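Local coordinates for mitochondrial enolase superfamily member 1 (Homo sapiens, PDB 4A35), which catalyses the magnesium-dependent dehydration of L-fuconate to 2-keto-3-deoxy-L-fuconate, a step in the breakdown of L-fucose, at residues 192-197 against 388-393. Numbering follows the deposited sequence. Where two conformers were deposited one is given.
Sequences TTSCAW and YVDHLH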
# COMPACT_ATOMS: atom_id res chain seq x y z
N THR A 192 -27.14 -5.90 8.86
CA THR A 192 -26.59 -5.29 10.05
C THR A 192 -25.30 -6.03 10.57
O THR A 192 -25.23 -7.25 10.62
CB THR A 192 -27.64 -5.17 11.17
OG1 THR A 192 -27.01 -4.45 12.23
CG2 THR A 192 -28.19 -6.56 11.67
N THR A 193 -24.34 -5.24 11.03
CA THR A 193 -23.09 -5.74 11.65
C THR A 193 -23.19 -5.47 13.18
O THR A 193 -22.25 -5.72 13.92
CB THR A 193 -21.89 -5.12 10.92
OG1 THR A 193 -21.98 -5.60 9.58
CG2 THR A 193 -20.49 -5.60 11.49
N SER A 194 -24.34 -4.98 13.65
CA SER A 194 -24.47 -4.61 15.06
C SER A 194 -24.44 -5.82 16.06
O SER A 194 -24.22 -5.58 17.25
CB SER A 194 -25.72 -3.76 15.28
OG SER A 194 -25.54 -2.53 14.58
N CYS A 195 -24.59 -7.08 15.61
CA CYS A 195 -24.48 -8.26 16.52
C CYS A 195 -23.14 -8.99 16.29
O CYS A 195 -22.92 -10.10 16.81
CB CYS A 195 -25.65 -9.22 16.29
SG CYS A 195 -27.29 -8.44 16.40
N ALA A 196 -22.27 -8.42 15.43
CA ALA A 196 -21.08 -9.11 14.96
C ALA A 196 -19.89 -9.16 15.91
O ALA A 196 -19.06 -10.05 15.75
CB ALA A 196 -20.58 -8.45 13.65
N TRP A 197 -19.77 -8.18 16.79
CA TRP A 197 -18.52 -7.88 17.49
C TRP A 197 -18.10 -8.90 18.52
O TRP A 197 -18.93 -9.64 19.07
CB TRP A 197 -18.54 -6.44 18.07
CG TRP A 197 -19.06 -5.42 17.08
CD1 TRP A 197 -20.24 -4.73 17.15
CD2 TRP A 197 -18.42 -5.00 15.85
NE1 TRP A 197 -20.35 -3.86 16.06
CE2 TRP A 197 -19.26 -4.03 15.25
CE3 TRP A 197 -17.19 -5.33 15.22
CZ2 TRP A 197 -18.93 -3.42 14.02
CZ3 TRP A 197 -16.83 -4.65 14.06
CH2 TRP A 197 -17.71 -3.73 13.45
N TYR A 388 -24.53 -2.15 6.97
CA TYR A 388 -24.95 -1.06 7.83
C TYR A 388 -24.44 -1.31 9.28
O TYR A 388 -24.51 -2.43 9.77
CB TYR A 388 -26.49 -0.87 7.82
CG TYR A 388 -26.97 0.20 8.78
CD1 TYR A 388 -26.89 1.56 8.45
CD2 TYR A 388 -27.37 -0.13 10.07
CE1 TYR A 388 -27.31 2.55 9.35
CE2 TYR A 388 -27.76 0.85 10.98
CZ TYR A 388 -27.72 2.18 10.62
OH TYR A 388 -28.13 3.12 11.54
N VAL A 389 -23.96 -0.25 9.94
CA VAL A 389 -23.58 -0.31 11.36
C VAL A 389 -24.25 0.90 12.03
O VAL A 389 -24.35 1.96 11.43
CB VAL A 389 -22.04 -0.42 11.63
CG1 VAL A 389 -21.77 -0.88 13.07
CG2 VAL A 389 -21.37 -1.39 10.65
N ASP A 390 -24.75 0.70 13.25
CA ASP A 390 -25.53 1.72 14.00
C ASP A 390 -24.70 2.81 14.75
O ASP A 390 -25.28 3.54 15.56
CB ASP A 390 -26.45 1.03 15.03
CG ASP A 390 -25.74 0.17 16.08
OD1 ASP A 390 -24.61 -0.33 15.79
OD2 ASP A 390 -26.33 -0.08 17.17
N HIS A 391 -23.41 2.93 14.43
CA HIS A 391 -22.45 3.86 15.04
C HIS A 391 -22.46 5.32 14.47
O HIS A 391 -22.39 5.48 13.25
CB HIS A 391 -21.01 3.31 14.81
CG HIS A 391 -20.49 2.32 15.82
ND1 HIS A 391 -21.02 1.03 15.92
CD2 HIS A 391 -19.42 2.41 16.64
CE1 HIS A 391 -20.28 0.41 16.83
NE2 HIS A 391 -19.30 1.21 17.29
N LEU A 392 -22.45 6.38 15.38
CA LEU A 392 -22.00 7.75 15.08
C LEU A 392 -22.70 8.58 14.00
O LEU A 392 -22.20 9.67 13.64
CB LEU A 392 -20.49 7.66 14.68
CG LEU A 392 -19.54 6.92 15.70
CD1 LEU A 392 -18.10 6.77 15.11
CD2 LEU A 392 -19.56 7.59 17.09
N HIS A 393 -23.84 8.14 13.53
CA HIS A 393 -24.62 8.90 12.55
C HIS A 393 -25.08 10.27 13.09
O HIS A 393 -25.22 11.19 12.29
CB HIS A 393 -25.85 8.10 12.08
CG HIS A 393 -25.48 6.76 11.54
ND1 HIS A 393 -24.82 6.62 10.33
CD2 HIS A 393 -25.55 5.54 12.15
CE1 HIS A 393 -24.57 5.32 10.20
NE2 HIS A 393 -25.00 4.63 11.27
O HOH W 1 -22.49 -2.03 16.52
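In the conformer given, S194 OG donates to D390 OD1 across the contact (2.7 Å), reaching the oxygen from above the carboxylate plane; a second S194 conformer was deposited, so the bond may not be permanent. A water gives D390 OD1 a second partner: it donates to that oxygen and accepts from W197 NE1 (2.9 Å from its oxygen), lying at the edge of the indole, so D390 OD1 links S194 to W197, the latter through the water. Beside this polar bridge V389 splits its branches: CG2 packs on T193 CB at 3.8 Å, while CG1, anti to the backbone N (chi1 -163°), meets the indole edge at W197 CZ2, 3.9 Å away. The T193 backbone N donates to Y388 O at 3.1 Å, and T192 CA adds a CH···O contact to the same carbonyl; T192 and Y388 pair as parallel neighbours where strands 188-192 and 386-388 end. Beyond them T192 OG1 accepts from S194 N (3.1 Å), an ST turn made possible by OG1 lying anti to the T192 backbone N (chi1 -174°), and a type I turn from T193 to A196 swings W197 back toward V389. A valine at T192 would probably leave S194 N without this acceptor and the turn less firmly held. H393 NE2 donates in the carbonyl plane to V389 O, 2.8 Å, and E364 holds ND1. T193 OG1 is hydrogen-bonded to E387, which, like G25 beside W197, probably binds substrate. The contact thus ties two loops together, consistent with the edge of the enolase-superfamily barrel's active site, the carboxylate charge probably eased by its two donors.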